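Local coordinates for HTH-type transcriptional regulator LysG (Mycobacterium tuberculosis, PDB 3ISP), which probably activates expression of the exporter LysE and represses its own, as a homodimeric, DNA-binding transcription factor of the LysR family, at residues L69-E81 with Q269-I281. Sequence-based numbering, arbitrary orientation.
Sequences LRLAAQTALLESE and QCWKLDSPIIARI
Ser-275 OG, at the N-cap of helix 276-288, lies between two partners: it donates to Glu-81 OE1 at 2.6 Å and accepts a weak capping bond from Ile-278 N. The hydroxyl meets the carboxylate from above its plane, 37° out of it. Beyond CG the Glu-81 chain is extended, and this reach carries the acid to the first turn of the helix, where its negative charge would suit the positive end of the helix dipole. Its other oxygen appears to take the Ile-277 N-H as well, but that oxygen is less surely placed.

One to two turns back, the indole of Trp-271 packs on helix 66-82. Gln-74 CG sits over the face of the five-membered ring, 3.9 Å from its centroid, a CH-pi contact; with CG beside the backbone N (chi1 -49°) the chain lies across the indole, and its amide stands almost upright on the ring, planes 88° apart. Leu-77 CD2 comes to the ring edge in plane, 3.6 Å from Trp-271 CZ3, and also touches Ile-278 CD1, while Leu-77 CD1 meets Ile-277 CD1.

Helix 66-82 is the linker helix of the LysR family, between the DNA-binding and regulatory parts of the chain: Leu-69, Leu-71 and Ala-72 pack on helix 9-20, Leu-78 meets Leu-78 of the second subunit, and here the helix crosses the end of strand 255-271 and the start of helix 276-288.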
loop_
_atom_site.group_PDB
_atom_site.type_symbol
_atom_site.label_atom_id
_atom_site.label_comp_id
_atom_site.label_asym_id
_atom_site.label_seq_id
_atom_site.Cartn_x
_atom_site.Cartn_y
_atom_site.Cartn_z
ATOM N N LEU A 69 3.903 -2.486 22.250
ATOM C CA LEU A 69 4.723 -1.318 21.982
ATOM C C LEU A 69 4.186 -0.152 22.777
ATOM O O LEU A 69 4.931 0.574 23.441
ATOM C CB LEU A 69 4.663 -0.963 20.507
ATOM C CG LEU A 69 5.790 -1.538 19.672
ATOM C CD1 LEU A 69 5.907 -0.740 18.403
ATOM C CD2 LEU A 69 7.082 -1.482 20.473
ATOM N N ARG A 70 2.875 0.026 22.676
ATOM C CA ARG A 70 2.156 1.032 23.436
ATOM C C ARG A 70 2.330 0.761 24.924
ATOM O O ARG A 70 2.680 1.656 25.692
ATOM C CB ARG A 70 0.674 1.005 23.060
ATOM C CG ARG A 70 -0.172 2.013 23.796
ATOM C CD ARG A 70 -1.572 2.105 23.213
ATOM N NE ARG A 70 -2.359 0.926 23.548
ATOM C CZ ARG A 70 -2.663 -0.039 22.688
ATOM N NH1 ARG A 70 -2.260 0.037 21.420
ATOM N NH2 ARG A 70 -3.381 -1.073 23.099
ATOM N N LEU A 71 2.098 -0.489 25.311
ATOM C CA LEU A 71 2.231 -0.914 26.696
ATOM C C LEU A 71 3.576 -0.509 27.286
ATOM O O LEU A 71 3.656 -0.036 28.418
ATOM C CB LEU A 71 2.069 -2.428 26.803
ATOM C CG LEU A 71 2.165 -2.984 28.223
ATOM C CD1 LEU A 71 1.077 -2.385 29.100
ATOM C CD2 LEU A 71 2.065 -4.494 28.217
ATOM N N ALA A 72 4.633 -0.703 26.512
ATOM C CA ALA A 72 5.963 -0.360 26.972
ATOM C C ALA A 72 6.063 1.138 27.282
ATOM O O ALA A 72 6.694 1.541 28.268
ATOM C CB ALA A 72 7.008 -0.778 25.940
ATOM N N ALA A 73 5.432 1.958 26.446
ATOM C CA ALA A 73 5.596 3.404 26.551
ATOM C C ALA A 73 4.702 4.032 27.616
ATOM O O ALA A 73 5.090 5.012 28.256
ATOM C CB ALA A 73 5.379 4.069 25.209
ATOM N N GLN A 74 3.508 3.485 27.804
ATOM C CA GLN A 74 2.636 3.995 28.844
ATOM C C GLN A 74 3.281 3.628 30.166
ATOM O O GLN A 74 3.290 4.411 31.111
ATOM C CB GLN A 74 1.232 3.406 28.718
ATOM C CG GLN A 74 0.668 3.499 27.304
ATOM C CD GLN A 74 -0.776 3.042 27.193
ATOM O OE1 GLN A 74 -1.122 1.912 27.533
ATOM N NE2 GLN A 74 -1.625 3.922 26.688
ATOM N N THR A 75 3.856 2.436 30.211
ATOM C CA THR A 75 4.535 1.955 31.403
ATOM C C THR A 75 5.746 2.816 31.737
ATOM O O THR A 75 6.002 3.125 32.902
ATOM C CB THR A 75 4.968 0.492 31.224
ATOM O OG1 THR A 75 3.883 -0.368 31.594
ATOM C CG2 THR A 75 6.177 0.176 32.081
ATOM N N ALA A 76 6.487 3.200 30.705
ATOM C CA ALA A 76 7.678 4.022 30.872
ATOM C C ALA A 76 7.348 5.406 31.428
ATOM O O ALA A 76 8.150 5.997 32.157
ATOM C CB ALA A 76 8.417 4.148 29.546
ATOM N N LEU A 77 6.174 5.926 31.072
ATOM C CA LEU A 77 5.745 7.231 31.562
ATOM C C LEU A 77 5.179 7.094 32.964
ATOM O O LEU A 77 5.495 7.887 33.853
ATOM C CB LEU A 77 4.702 7.859 30.640
ATOM C CG LEU A 77 4.049 9.124 31.197
ATOM C CD1 LEU A 77 5.020 10.292 31.207
ATOM C CD2 LEU A 77 2.837 9.462 30.385
ATOM N N LEU A 78 4.341 6.078 33.155
ATOM C CA LEU A 78 3.807 5.758 34.471
ATOM C C LEU A 78 4.940 5.583 35.460
ATOM O O LEU A 78 4.901 6.099 36.573
ATOM C CB LEU A 78 2.976 4.482 34.412
ATOM C CG LEU A 78 1.559 4.674 33.881
ATOM C CD1 LEU A 78 0.754 3.389 34.013
ATOM C CD2 LEU A 78 0.894 5.814 34.621
ATOM N N GLU A 79 5.963 4.858 35.035
ATOM C CA GLU A 79 7.104 4.600 35.896
ATOM C C GLU A 79 7.866 5.872 36.286
ATOM O O GLU A 79 8.147 6.084 37.459
ATOM C CB GLU A 79 8.038 3.596 35.236
ATOM C CG GLU A 79 9.372 3.447 35.928
ATOM C CD GLU A 79 10.284 2.510 35.174
ATOM O OE1 GLU A 79 9.949 1.307 35.074
ATOM O OE2 GLU A 79 11.322 2.985 34.666
ATOM N N SER A 80 8.186 6.723 35.314
ATOM C CA SER A 80 9.005 7.895 35.615
ATOM C C SER A 80 8.240 8.955 36.411
ATOM O O SER A 80 8.837 9.809 37.062
ATOM C CB SER A 80 9.698 8.466 34.357
ATOM O OG SER A 80 8.831 9.225 33.532
ATOM N N GLU A 81 6.918 8.881 36.383
ATOM C CA GLU A 81 6.105 9.729 37.242
ATOM C C GLU A 81 5.952 9.176 38.662
ATOM O O GLU A 81 5.954 9.930 39.628
ATOM C CB GLU A 81 4.723 9.907 36.642
ATOM C CG GLU A 81 4.670 10.918 35.547
ATOM C CD GLU A 81 3.251 11.269 35.221
ATOM O OE1 GLU A 81 2.390 10.365 35.324
ATOM O OE2 GLU A 81 2.996 12.442 34.887
ATOM N N GLN A 269 -7.586 12.988 21.619
ATOM C CA GLN A 269 -7.400 11.622 22.104
ATOM C C GLN A 269 -6.046 11.456 22.800
ATOM O O GLN A 269 -5.013 11.830 22.241
ATOM C CB GLN A 269 -7.529 10.614 20.959
ATOM C CG GLN A 269 -8.919 10.569 20.387
ATOM C CD GLN A 269 -9.275 9.249 19.731
ATOM O OE1 GLN A 269 -8.939 8.177 20.231
ATOM N NE2 GLN A 269 -9.999 9.324 18.626
ATOM N N CYS A 270 -6.055 10.897 24.011
ATOM C CA CYS A 270 -4.815 10.639 24.744
ATOM C C CYS A 270 -4.860 9.337 25.548
ATOM O O CYS A 270 -5.934 8.779 25.790
ATOM C CB CYS A 270 -4.477 11.808 25.665
ATOM S SG CYS A 270 -5.651 12.085 27.007
ATOM N N TRP A 271 -3.683 8.865 25.959
ATOM C CA TRP A 271 -3.564 7.638 26.748
ATOM C C TRP A 271 -4.549 7.587 27.898
ATOM O O TRP A 271 -4.510 8.431 28.792
ATOM C CB TRP A 271 -2.161 7.485 27.326
ATOM C CG TRP A 271 -1.130 7.097 26.323
ATOM C CD1 TRP A 271 -1.349 6.565 25.087
ATOM C CD2 TRP A 271 0.287 7.183 26.481
ATOM N NE1 TRP A 271 -0.150 6.334 24.460
ATOM C CE2 TRP A 271 0.869 6.704 25.296
ATOM C CE3 TRP A 271 1.120 7.629 27.509
ATOM C CZ2 TRP A 271 2.252 6.657 25.108
ATOM C CZ3 TRP A 271 2.497 7.586 27.318
ATOM C CH2 TRP A 271 3.046 7.106 26.127
ATOM N N LYS A 272 -5.425 6.589 27.871
ATOM C CA LYS A 272 -6.302 6.309 28.997
ATOM C C LYS A 272 -5.502 5.702 30.149
ATOM O O LYS A 272 -5.151 4.524 30.127
ATOM C CB LYS A 272 -7.425 5.363 28.576
ATOM C CG LYS A 272 -8.430 5.049 29.672
ATOM C CD LYS A 272 -9.663 4.345 29.098
ATOM C CE LYS A 272 -9.275 3.112 28.290
ATOM N NZ LYS A 272 -10.327 2.739 27.305
ATOM N N LEU A 273 -5.211 6.530 31.143
ATOM C CA LEU A 273 -4.477 6.122 32.319
ATOM C C LEU A 273 -4.400 7.322 33.231
ATOM O O LEU A 273 -4.855 8.394 32.865
ATOM C CB LEU A 273 -3.078 5.629 31.958
ATOM C CG LEU A 273 -2.200 6.503 31.061
ATOM C CD1 LEU A 273 -1.748 7.760 31.782
ATOM C CD2 LEU A 273 -0.994 5.707 30.577
ATOM N N ASP A 274 -3.838 7.142 34.421
ATOM C CA ASP A 274 -3.611 8.266 35.326
ATOM C C ASP A 274 -2.229 8.875 35.116
ATOM O O ASP A 274 -1.220 8.170 35.038
ATOM C CB ASP A 274 -3.762 7.825 36.776
ATOM C CG ASP A 274 -5.202 7.597 37.161
ATOM O OD1 ASP A 274 -6.091 8.103 36.433
ATOM O OD2 ASP A 274 -5.438 6.913 38.188
ATOM N N SER A 275 -2.173 10.191 35.026
ATOM C CA SER A 275 -0.893 10.844 34.846
ATOM C C SER A 275 -1.041 12.333 35.059
ATOM O O SER A 275 -1.764 13.004 34.337
ATOM C CB SER A 275 -0.343 10.569 33.451
ATOM O OG SER A 275 0.970 11.072 33.320
ATOM N N PRO A 276 -0.379 12.852 36.086
ATOM C CA PRO A 276 -0.383 14.303 36.245
ATOM C C PRO A 276 0.096 15.010 34.971
ATOM O O PRO A 276 -0.454 16.055 34.627
ATOM C CB PRO A 276 0.576 14.519 37.415
ATOM C CG PRO A 276 0.420 13.270 38.227
ATOM C CD PRO A 276 0.234 12.160 37.230
ATOM N N ILE A 277 1.073 14.453 34.260
ATOM C CA ILE A 277 1.524 15.100 33.027
ATOM C C ILE A 277 0.446 15.062 31.946
ATOM O O ILE A 277 0.174 16.075 31.314
ATOM C CB ILE A 277 2.844 14.529 32.470
ATOM C CG1 ILE A 277 3.937 14.552 33.529
ATOM C CG2 ILE A 277 3.331 15.375 31.318
ATOM C CD1 ILE A 277 5.180 13.771 33.130
ATOM N N ILE A 278 -0.172 13.907 31.734
ATOM C CA ILE A 278 -1.259 13.821 30.757
ATOM C C ILE A 278 -2.412 14.798 31.045
ATOM O O ILE A 278 -2.724 15.663 30.229
ATOM C CB ILE A 278 -1.823 12.397 30.638
ATOM C CG1 ILE A 278 -0.714 11.430 30.223
ATOM C CG2 ILE A 278 -2.963 12.365 29.636
ATOM C CD1 ILE A 278 0.175 11.963 29.135
ATOM N N ALA A 279 -3.046 14.660 32.201
ATOM C CA ALA A 279 -4.119 15.569 32.581
ATOM C C ALA A 279 -3.730 17.032 32.347
ATOM O O ALA A 279 -4.517 17.813 31.807
ATOM C CB ALA A 279 -4.529 15.340 34.032
ATOM N N ARG A 280 -2.518 17.404 32.751
ATOM C CA ARG A 280 -2.051 18.771 32.548
ATOM C C ARG A 280 -2.010 19.158 31.073
ATOM O O ARG A 280 -2.541 20.198 30.693
ATOM C CB ARG A 280 -0.683 18.981 33.187
ATOM C CG ARG A 280 -0.027 20.290 32.811
ATOM C CD ARG A 280 1.339 20.405 33.449
ATOM N NE ARG A 280 1.387 19.689 34.726
ATOM C CZ ARG A 280 2.116 18.597 34.943
ATOM N NH1 ARG A 280 2.873 18.098 33.960
ATOM N NH2 ARG A 280 2.094 18.009 36.138
ATOM N N ILE A 281 -1.363 18.335 30.249
ATOM C CA ILE A 281 -1.347 18.557 28.809
ATOM C C ILE A 281 -2.781 18.668 28.285
ATOM O O ILE A 281 -3.098 19.572 27.521
ATOM C CB ILE A 281 -0.604 17.425 28.064
ATOM C CG1 ILE A 281 0.850 17.342 28.523
ATOM C CG2 ILE A 281 -0.629 17.644 26.561
ATOM C CD1 ILE A 281 1.787 18.197 27.723
#